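Local coordinates for metallo-beta-lactamase domain-containing protein (Enterococcus faecalis, PDB 2AZ4) that is of unknown function but binds two zinc ions in a metallo-beta-lactamase fold and may act as an RNA exonuclease, at residues A[49-54]-A[101-106]; A[115-120]-A[142-147]; A[121-124]-A[128-131]; A[168-173]-A[264-269]. One frame throughout, in Å; residues are numbered along the deposited sequence.

How the interactions relate
Along the chain the interactions follow one another, except that interaction 3 lies within the loop spanned by interaction 2. Both of these use helix 114-123 of the metallo-beta-lactamase fold, and their centres are about 12 Å apart. The centres of interactions 1 and 3 are about 14 Å apart, with I131 packed on Y103 and L54, and interaction 1 meets interaction 2 where R142 reaches the 101-106 loop. Interaction 4, its centre about 14 Å from that of interaction 2 and about 27 Å from that of interaction 1, carries the chain of contacts to helix 265-274 of the region with the six-stranded parallel sheet. Helix 114-123 thus links the outer loops, the surroundings of the zinc ligands and the neighbouring parallel-sheet region.

Interaction 1. Residues A[49-54]-A[101-106]; sequences DHIETL and INYLDP
Y103 lies in the loop that follows helix 95-98, the short helix of the metallo-beta-lactamase fold that carries the zinc ligands D96 and H97, and it reaches across to D49, just before helix 51-56, and to I51 and L54 in it. The contact is away from the metals: it pins the excursion between strands 30-34 and 85-89 onto the loop leading to strand 110-113. Tyrosine suits the place because it brings a long flat apolar body and one polar end. Its OH donates to D49 O at 2.6 Å, a carbonyl just ahead of the N-cap residue H50. The oxygen lies near the ring plane, at the edge, while the hydroxyl stands above the carbonyl plane, 43° out of it, so the bond does not follow a lone pair. The ring also meets I51 and L54, three residues apart on the helix. The I51 and Y103 side chains slide past each other in opposite directions, with I51 CD1 3.8 Å from Y103 CD2. That reach follows from CG1 being swung away from the backbone N (chi1 -169°). The L54 and Y103 side chains cross at about a right angle, L54 CD1 lying 4.1 Å from Y103 CE2. Around this core, D49 turns its carboxylate to R99 in a salt bridge, and I131 adds apolar cover to Y103. At the exposed start of the helix, H50 donates from NE2 to E52 OE1 at 2.7 Å, with the carboxylate oxygen close to the imidazole plane.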
# COMPACT_ATOMS: atom_id res chain seq x y z
N ASP A 49 -14.59 -15.41 1.15
CA ASP A 49 -14.56 -14.09 0.50
C ASP A 49 -15.46 -14.03 -0.72
O ASP A 49 -15.30 -13.17 -1.60
CB ASP A 49 -13.14 -13.75 0.06
CG ASP A 49 -12.27 -13.20 1.19
OD1 ASP A 49 -12.78 -12.55 2.12
OD2 ASP A 49 -11.04 -13.38 1.13
N HIS A 50 -16.42 -14.95 -0.80
CA HIS A 50 -17.45 -14.89 -1.85
C HIS A 50 -18.08 -13.49 -1.83
O HIS A 50 -18.30 -12.92 -0.76
CB HIS A 50 -18.52 -15.95 -1.57
CG HIS A 50 -19.53 -16.10 -2.66
ND1 HIS A 50 -19.64 -17.25 -3.42
CD2 HIS A 50 -20.50 -15.26 -3.11
CE1 HIS A 50 -20.63 -17.11 -4.29
NE2 HIS A 50 -21.16 -15.91 -4.13
N ILE A 51 -18.36 -12.95 -3.01
CA ILE A 51 -18.96 -11.61 -3.11
C ILE A 51 -20.19 -11.41 -2.21
O ILE A 51 -20.30 -10.39 -1.52
CB ILE A 51 -19.20 -11.19 -4.59
CG1 ILE A 51 -19.56 -9.69 -4.67
CG2 ILE A 51 -20.19 -12.13 -5.29
CD1 ILE A 51 -18.71 -8.92 -5.65
N GLU A 52 -21.09 -12.39 -2.16
CA GLU A 52 -22.29 -12.33 -1.32
C GLU A 52 -21.97 -12.18 0.16
O GLU A 52 -22.63 -11.43 0.88
CB GLU A 52 -23.14 -13.58 -1.53
CG GLU A 52 -24.38 -13.37 -2.38
CD GLU A 52 -24.09 -13.33 -3.87
OE1 GLU A 52 -23.24 -14.13 -4.33
OE2 GLU A 52 -24.74 -12.52 -4.58
N THR A 53 -20.95 -12.90 0.60
CA THR A 53 -20.51 -12.86 1.98
C THR A 53 -20.00 -11.46 2.29
O THR A 53 -20.35 -10.89 3.32
CB THR A 53 -19.43 -13.95 2.23
OG1 THR A 53 -19.97 -15.22 1.86
CG2 THR A 53 -19.01 -13.99 3.69
N LEU A 54 -19.19 -10.92 1.39
CA LEU A 54 -18.64 -9.58 1.53
C LEU A 54 -19.72 -8.50 1.47
O LEU A 54 -19.67 -7.54 2.22
CB LEU A 54 -17.54 -9.31 0.48
CG LEU A 54 -16.27 -10.20 0.47
CD1 LEU A 54 -15.37 -9.77 -0.68
CD2 LEU A 54 -15.53 -10.14 1.79
N ILE A 101 -9.54 -6.51 -6.61
CA ILE A 101 -9.51 -6.17 -8.05
C ILE A 101 -9.95 -7.36 -8.94
O ILE A 101 -10.49 -7.14 -10.03
CB ILE A 101 -8.16 -5.58 -8.54
CG1 ILE A 101 -6.99 -6.55 -8.26
CG2 ILE A 101 -7.94 -4.16 -7.95
CD1 ILE A 101 -5.79 -6.24 -9.11
N ASN A 102 -9.76 -8.59 -8.48
CA ASN A 102 -10.15 -9.74 -9.31
C ASN A 102 -11.66 -9.87 -9.47
O ASN A 102 -12.13 -10.59 -10.36
CB ASN A 102 -9.59 -11.06 -8.79
CG ASN A 102 -8.11 -11.23 -9.08
OD1 ASN A 102 -7.40 -11.99 -8.39
ND2 ASN A 102 -7.63 -10.58 -10.12
N TYR A 103 -12.41 -9.17 -8.62
CA TYR A 103 -13.87 -9.13 -8.77
C TYR A 103 -14.36 -8.04 -9.73
O TYR A 103 -15.55 -7.98 -10.07
CB TYR A 103 -14.55 -8.96 -7.41
CG TYR A 103 -14.60 -10.21 -6.56
CD1 TYR A 103 -14.15 -11.46 -7.04
CD2 TYR A 103 -15.09 -10.15 -5.26
CE1 TYR A 103 -14.22 -12.61 -6.23
CE2 TYR A 103 -15.17 -11.28 -4.46
CZ TYR A 103 -14.73 -12.50 -4.94
OH TYR A 103 -14.83 -13.60 -4.10
N LEU A 104 -13.45 -7.17 -10.14
CA LEU A 104 -13.78 -6.13 -11.11
C LEU A 104 -14.04 -6.75 -12.49
O LEU A 104 -13.21 -7.48 -13.02
CB LEU A 104 -12.67 -5.08 -11.21
CG LEU A 104 -12.94 -3.90 -12.17
CD1 LEU A 104 -14.22 -3.06 -11.84
CD2 LEU A 104 -11.72 -2.99 -12.38
N ASP A 105 -15.21 -6.46 -13.04
CA ASP A 105 -15.55 -6.82 -14.42
C ASP A 105 -14.35 -6.70 -15.39
O ASP A 105 -13.84 -5.61 -15.62
CB ASP A 105 -16.71 -5.92 -14.88
CG ASP A 105 -17.31 -6.34 -16.20
OD1 ASP A 105 -16.72 -7.20 -16.87
OD2 ASP A 105 -18.37 -5.77 -16.58
N PRO A 106 -13.90 -7.84 -15.97
CA PRO A 106 -12.82 -7.87 -16.97
C PRO A 106 -12.95 -6.82 -18.07
O PRO A 106 -11.93 -6.29 -18.53
CB PRO A 106 -12.93 -9.28 -17.58
CG PRO A 106 -13.71 -10.08 -16.59
CD PRO A 106 -14.43 -9.18 -15.65

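Interaction 2. Residues A[115-120]-A[142-147]; sequences ETKMIL and REMIGL
K117 lies along M144 within a beta-alpha-beta unit of the metallo-beta-lactamase fold, in which helix 114-123 joins the parallel strands 110-113 and 145-147. Its CB starts beside the methionine, 4.2 Å from M144 SD. CG comes next, 3.8 Å from M144 CB, and CD goes on past the M144 carbonyl toward the backbone of G146, where the lack of a side chain lets the lysine run close. At the tip, NZ donates to M144 O over 2.9 Å, nearly in line with the carbonyl bond (161° at the oxygen). An extended chain, with chi1 at 179°, gives the lysine this reach: its methylenes serve as apolar cover and its ammonium takes a backbone oxygen. M144 runs the other way, toward the buried side of the helix. There a bend at chi3 (-98°) lays its thioether against L120, with SD and CE each 3.7 Å from L120 CD2. An unbranched, flexible methionine fits between the helix and strand 110-113, whose L110 and T112 it also touches. Farther along, a water joins the two segments by donating to E115 OE1 at 2.8 Å and to L147 O at 2.9 Å.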
# COMPACT_ATOMS: atom_id res chain seq x y z
N GLU A 115 4.49 0.58 -12.03
CA GLU A 115 5.21 -0.02 -10.91
C GLU A 115 4.26 -0.71 -9.91
O GLU A 115 4.56 -1.79 -9.41
CB GLU A 115 6.09 1.01 -10.19
CG GLU A 115 7.17 1.63 -11.11
CD GLU A 115 6.67 2.81 -11.94
OE1 GLU A 115 5.46 3.17 -11.84
OE2 GLU A 115 7.48 3.37 -12.71
N THR A 116 3.12 -0.08 -9.64
CA THR A 116 2.09 -0.72 -8.82
C THR A 116 1.65 -2.07 -9.40
O THR A 116 1.45 -3.05 -8.67
CB THR A 116 0.86 0.21 -8.67
OG1 THR A 116 1.22 1.33 -7.83
CG2 THR A 116 -0.31 -0.56 -8.03
N LYS A 117 1.47 -2.09 -10.72
CA LYS A 117 1.13 -3.35 -11.41
C LYS A 117 2.20 -4.46 -11.20
O LYS A 117 1.85 -5.61 -10.89
CB LYS A 117 0.87 -3.06 -12.90
CG LYS A 117 0.54 -4.30 -13.74
CD LYS A 117 0.49 -3.93 -15.21
CE LYS A 117 0.40 -5.19 -16.05
NZ LYS A 117 0.05 -4.94 -17.47
N MET A 118 3.48 -4.10 -11.35
CA MET A 118 4.61 -5.00 -11.06
C MET A 118 4.57 -5.53 -9.63
O MET A 118 4.67 -6.75 -9.41
CB MET A 118 5.96 -4.30 -11.25
CG MET A 118 6.31 -3.98 -12.68
SD MET A 118 7.84 -3.04 -12.95
CE MET A 118 7.89 -3.55 -14.62
N ILE A 119 4.50 -4.60 -8.66
CA ILE A 119 4.41 -4.93 -7.22
C ILE A 119 3.29 -5.94 -6.92
O ILE A 119 3.51 -6.98 -6.31
CB ILE A 119 4.26 -3.62 -6.35
CG1 ILE A 119 5.49 -2.72 -6.47
CG2 ILE A 119 3.98 -3.92 -4.87
CD1 ILE A 119 6.80 -3.44 -6.28
N LEU A 120 2.09 -5.62 -7.39
CA LEU A 120 0.90 -6.37 -7.08
C LEU A 120 1.02 -7.79 -7.62
O LEU A 120 0.71 -8.76 -6.91
CB LEU A 120 -0.29 -5.67 -7.73
CG LEU A 120 -1.68 -5.61 -7.12
CD1 LEU A 120 -1.71 -5.71 -5.58
CD2 LEU A 120 -2.34 -4.33 -7.61
N ARG A 142 -5.87 -10.05 -12.45
CA ARG A 142 -6.53 -9.46 -13.61
C ARG A 142 -5.70 -8.35 -14.28
O ARG A 142 -4.71 -7.85 -13.69
CB ARG A 142 -7.96 -9.00 -13.25
CG ARG A 142 -8.05 -7.70 -12.40
CD ARG A 142 -8.15 -6.47 -13.31
NE ARG A 142 -9.51 -6.27 -13.69
CZ ARG A 142 -9.99 -5.54 -14.68
NH1 ARG A 142 -9.22 -4.86 -15.53
NH2 ARG A 142 -11.30 -5.49 -14.80
N GLU A 143 -6.05 -8.03 -15.52
CA GLU A 143 -5.31 -7.04 -16.32
C GLU A 143 -5.29 -5.66 -15.63
O GLU A 143 -6.31 -5.23 -15.06
CB GLU A 143 -5.93 -6.89 -17.72
CG GLU A 143 -5.91 -8.15 -18.57
CD GLU A 143 -6.61 -8.01 -19.92
OE1 GLU A 143 -7.13 -6.91 -20.23
OE2 GLU A 143 -6.62 -9.00 -20.68
N MET A 144 -4.14 -4.99 -15.69
CA MET A 144 -4.00 -3.59 -15.28
C MET A 144 -3.31 -2.86 -16.42
O MET A 144 -2.34 -3.37 -17.00
CB MET A 144 -3.14 -3.46 -14.00
CG MET A 144 -3.88 -3.89 -12.72
SD MET A 144 -2.87 -3.85 -11.25
CE MET A 144 -2.41 -5.56 -11.14
N ILE A 145 -3.80 -1.67 -16.76
CA ILE A 145 -3.10 -0.78 -17.70
C ILE A 145 -2.08 0.02 -16.90
O ILE A 145 -2.45 0.95 -16.17
CB ILE A 145 -4.07 0.12 -18.45
CG1 ILE A 145 -5.02 -0.74 -19.30
CG2 ILE A 145 -3.32 1.08 -19.39
CD1 ILE A 145 -6.24 0.02 -19.81
N GLY A 146 -0.82 -0.39 -17.00
CA GLY A 146 0.28 0.30 -16.33
C GLY A 146 0.54 1.61 -17.05
O GLY A 146 0.73 1.63 -18.28
N LEU A 147 0.51 2.70 -16.28
CA LEU A 147 0.70 4.06 -16.79
C LEU A 147 2.00 4.68 -16.28
O LEU A 147 2.62 4.16 -15.35
CB LEU A 147 -0.48 4.96 -16.35
CG LEU A 147 -1.88 4.53 -16.80
CD1 LEU A 147 -2.91 5.49 -16.16
CD2 LEU A 147 -1.98 4.51 -18.36
O HOH W 1 5.02 4.89 -13.96

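Interaction 3. Residues A[121-124]-A[128-131]; sequences NSLN and DFLI
The chain turns sharply between N124 and F129, whose CA atoms come within 5.0 Å, as it departs from helix 114-123 of the metallo-beta-lactamase fold and starts the irregular return toward strand 145-147. N124 has already left helical torsions, and residues 128-131 form no regular structure; the hydrogen bonds that join the two segments directly are made by the N124 side chain. N124 OD1 accepts two consecutive peptide N-H groups, from F129 N at 3.2 Å and from L130 N at 3.0 Å. The first donor lies in the plane of the side-chain carbonyl; the second stands well above it, 64° out. Asparagine suits the place because its amide can serve both ways: ND2 donates to T141 OG1 and also to a water that is hydrogen-bonded to L130 O as well. With both ends of the amide engaged, its rotation is fixed, and L130 packs beside it, CD1 to N124 ND2 at 3.6 Å. One residue back, L123 makes a CH-pi contact with F129: its CB sits over the ring centre, 3.8 Å from the centroid and nearly on the normal. L123 CD1 extends over the same ring toward F129 CZ, so that the leucine spreads across the face. F129 can offer that face because its CG stands opposite its own N (chi1 -174°), and L120 and helix 95-98, which carries zinc ligands, meet the ring as well. Beside the exposed D128, a water bridges the segments by donating to L123 O at 2.7 Å and to D128 OD1 at 2.6 Å.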
# COMPACT_ATOMS: atom_id res chain seq x y z
N ASN A 121 1.49 -7.91 -8.86
CA ASN A 121 1.62 -9.22 -9.49
C ASN A 121 2.62 -10.11 -8.72
O ASN A 121 2.47 -11.32 -8.69
CB ASN A 121 2.00 -9.08 -10.96
CG ASN A 121 0.79 -8.97 -11.86
OD1 ASN A 121 0.42 -7.90 -12.28
ND2 ASN A 121 0.15 -10.09 -12.12
N SER A 122 3.61 -9.48 -8.09
CA SER A 122 4.57 -10.17 -7.23
C SER A 122 3.97 -10.47 -5.85
O SER A 122 4.09 -11.61 -5.36
CB SER A 122 5.83 -9.32 -7.08
OG SER A 122 6.72 -9.89 -6.14
N LEU A 123 3.34 -9.49 -5.22
CA LEU A 123 2.62 -9.75 -3.97
C LEU A 123 1.68 -10.95 -4.10
O LEU A 123 1.56 -11.75 -3.15
CB LEU A 123 1.87 -8.51 -3.45
CG LEU A 123 2.71 -7.33 -2.93
CD1 LEU A 123 1.86 -6.10 -2.60
CD2 LEU A 123 3.55 -7.72 -1.73
N ASN A 124 1.06 -11.09 -5.27
CA ASN A 124 0.04 -12.13 -5.49
C ASN A 124 0.52 -13.37 -6.26
O ASN A 124 -0.29 -14.08 -6.88
CB ASN A 124 -1.20 -11.55 -6.19
CG ASN A 124 -2.43 -12.42 -5.98
OD1 ASN A 124 -2.68 -12.90 -4.87
ND2 ASN A 124 -3.21 -12.61 -7.04
N ASP A 128 -2.46 -15.67 -2.55
CA ASP A 128 -2.99 -15.51 -1.20
C ASP A 128 -2.98 -14.05 -0.73
O ASP A 128 -3.21 -13.77 0.45
CB ASP A 128 -2.22 -16.39 -0.21
CG ASP A 128 -0.74 -16.12 -0.24
OD1 ASP A 128 -0.31 -15.28 -1.07
OD2 ASP A 128 -0.01 -16.76 0.55
N PHE A 129 -2.70 -13.14 -1.66
CA PHE A 129 -2.73 -11.70 -1.37
C PHE A 129 -4.08 -11.13 -1.79
O PHE A 129 -4.83 -10.64 -0.94
CB PHE A 129 -1.57 -10.98 -2.09
CG PHE A 129 -1.46 -9.51 -1.73
CD1 PHE A 129 -0.92 -9.11 -0.50
CD2 PHE A 129 -1.87 -8.53 -2.63
CE1 PHE A 129 -0.80 -7.76 -0.17
CE2 PHE A 129 -1.75 -7.16 -2.31
CZ PHE A 129 -1.22 -6.78 -1.08
N LEU A 130 -4.40 -11.23 -3.08
CA LEU A 130 -5.69 -10.81 -3.61
C LEU A 130 -6.74 -11.94 -3.59
O LEU A 130 -6.40 -13.11 -3.78
CB LEU A 130 -5.53 -10.33 -5.05
CG LEU A 130 -4.50 -9.26 -5.40
CD1 LEU A 130 -4.37 -9.15 -6.97
CD2 LEU A 130 -4.81 -7.89 -4.76
N ILE A 131 -8.01 -11.58 -3.41
CA ILE A 131 -9.10 -12.54 -3.57
C ILE A 131 -9.02 -13.14 -4.98
O ILE A 131 -8.98 -12.39 -5.95
CB ILE A 131 -10.46 -11.84 -3.39
CG1 ILE A 131 -10.68 -11.40 -1.94
CG2 ILE A 131 -11.59 -12.76 -3.82
CD1 ILE A 131 -11.79 -10.33 -1.80
O HOH W 2 1.19 -14.38 -2.99
O HOH W 3 -5.79 -14.08 -6.31

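Interaction 4. Residues A[168-173]-A[264-269]; sequences DAYGAS and NVERFA
With chi1 at -169°, Y170 swings its ring out from the turn toward helix 265-274, while E266, its chain extended beyond CG (chi2 -163°), brings its carboxylate to the ring. The two side chains cross at about a right angle. E266 OE2 lies at the ring edge, near its plane, 3.2 Å from Y170 CE1, where the slightly positive ring hydrogens suit a carboxylate oxygen; the planes of the two groups are 83° apart. The same OE2 also takes a weak hydrogen bond from N196 ND2. E266 CG adds apolar contact at 3.6 Å from Y170 CD1, and V265 CG2 approaches Y170 CB. Y170 is the second residue of a type II turn from A169 to A172, with G171, at positive phi, third. Nearer the start of the helix, D168 O sits 3.1 Å from N264 CB, and D168 CB lies 3.5 Å from N264 ND2. N264 is the N-cap of the helix, its OD1 accepting a weak bond from R267 N, a role asparagine fills well. Its amide is further held by H195 at OD1 and by E237 at ND2. D168 directly follows the zinc ligand H167, and its side chain touches H94, another ligand. The loop containing this turn joins strands 158-164 and 173-179 and packs against helix 265-274, with helix 114-123 touching Y170 and V265 through E115 and I119, and helix 283-293 placing F293 edge-to-face with Y170.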
# COMPACT_ATOMS: atom_id res chain seq x y z
N ASP A 168 5.19 4.36 1.34
CA ASP A 168 6.06 3.20 1.50
C ASP A 168 5.74 2.07 0.51
O ASP A 168 6.44 1.06 0.53
CB ASP A 168 6.11 2.71 2.97
CG ASP A 168 4.75 2.29 3.49
OD1 ASP A 168 3.76 2.65 2.85
OD2 ASP A 168 4.66 1.58 4.54
N ALA A 169 4.68 2.21 -0.30
CA ALA A 169 4.49 1.35 -1.47
C ALA A 169 5.08 2.09 -2.65
O ALA A 169 4.66 3.22 -2.95
CB ALA A 169 3.00 1.06 -1.75
N TYR A 170 6.06 1.48 -3.30
CA TYR A 170 6.63 2.04 -4.53
C TYR A 170 5.54 2.08 -5.61
O TYR A 170 4.69 1.20 -5.68
CB TYR A 170 7.84 1.21 -5.00
CG TYR A 170 8.62 1.89 -6.11
CD1 TYR A 170 9.35 3.06 -5.85
CD2 TYR A 170 8.62 1.38 -7.41
CE1 TYR A 170 10.07 3.70 -6.87
CE2 TYR A 170 9.33 2.02 -8.45
CZ TYR A 170 10.05 3.17 -8.16
OH TYR A 170 10.76 3.80 -9.16
N GLY A 171 5.54 3.14 -6.42
CA GLY A 171 4.54 3.35 -7.46
C GLY A 171 3.21 3.96 -7.01
O GLY A 171 2.24 3.98 -7.78
N ALA A 172 3.19 4.46 -5.78
CA ALA A 172 1.99 5.07 -5.18
C ALA A 172 1.66 6.37 -5.88
O ALA A 172 2.57 7.11 -6.28
CB ALA A 172 2.21 5.33 -3.68
N SER A 173 0.35 6.64 -6.01
CA SER A 173 -0.12 7.82 -6.73
C SER A 173 -1.34 8.46 -6.07
O SER A 173 -1.97 7.86 -5.17
CB SER A 173 -0.46 7.45 -8.17
OG SER A 173 -1.56 6.54 -8.19
N ASN A 264 7.72 -2.07 -0.37
CA ASN A 264 8.71 -0.99 -0.16
C ASN A 264 10.04 -1.29 -0.84
O ASN A 264 11.09 -1.46 -0.19
CB ASN A 264 8.93 -0.69 1.33
CG ASN A 264 9.45 0.71 1.56
OD1 ASN A 264 10.02 1.33 0.65
ND2 ASN A 264 9.25 1.22 2.77
N VAL A 265 10.01 -1.34 -2.17
CA VAL A 265 11.15 -1.80 -2.95
C VAL A 265 12.34 -0.86 -2.78
O VAL A 265 13.48 -1.29 -2.74
CB VAL A 265 10.81 -1.96 -4.43
CG1 VAL A 265 11.85 -2.82 -5.11
CG2 VAL A 265 9.46 -2.66 -4.61
N GLU A 266 12.05 0.44 -2.67
CA GLU A 266 13.12 1.43 -2.53
C GLU A 266 13.88 1.33 -1.22
O GLU A 266 15.06 1.68 -1.18
CB GLU A 266 12.59 2.84 -2.69
CG GLU A 266 12.50 3.31 -4.12
CD GLU A 266 12.37 4.83 -4.20
OE1 GLU A 266 13.41 5.53 -4.09
OE2 GLU A 266 11.23 5.32 -4.31
N ARG A 267 13.21 0.91 -0.14
CA ARG A 267 13.93 0.67 1.10
C ARG A 267 14.94 -0.47 0.90
O ARG A 267 16.09 -0.35 1.30
CB ARG A 267 12.99 0.36 2.28
CG ARG A 267 13.73 0.10 3.59
CD ARG A 267 12.81 -0.13 4.81
NE ARG A 267 11.90 0.99 5.05
CZ ARG A 267 10.93 0.99 5.96
NH1 ARG A 267 10.77 -0.08 6.75
NH2 ARG A 267 10.11 2.03 6.09
N PHE A 268 14.51 -1.57 0.27
CA PHE A 268 15.45 -2.66 -0.05
C PHE A 268 16.61 -2.18 -0.91
O PHE A 268 17.77 -2.43 -0.57
CB PHE A 268 14.73 -3.83 -0.71
CG PHE A 268 13.94 -4.66 0.24
CD1 PHE A 268 14.56 -5.73 0.92
CD2 PHE A 268 12.60 -4.37 0.50
CE1 PHE A 268 13.83 -6.53 1.82
CE2 PHE A 268 11.85 -5.16 1.41
CZ PHE A 268 12.46 -6.25 2.06
N ALA A 269 16.28 -1.45 -1.97
CA ALA A 269 17.28 -0.80 -2.82
C ALA A 269 18.28 0.05 -2.04
O ALA A 269 19.50 -0.04 -2.27
CB ALA A 269 16.60 0.01 -3.95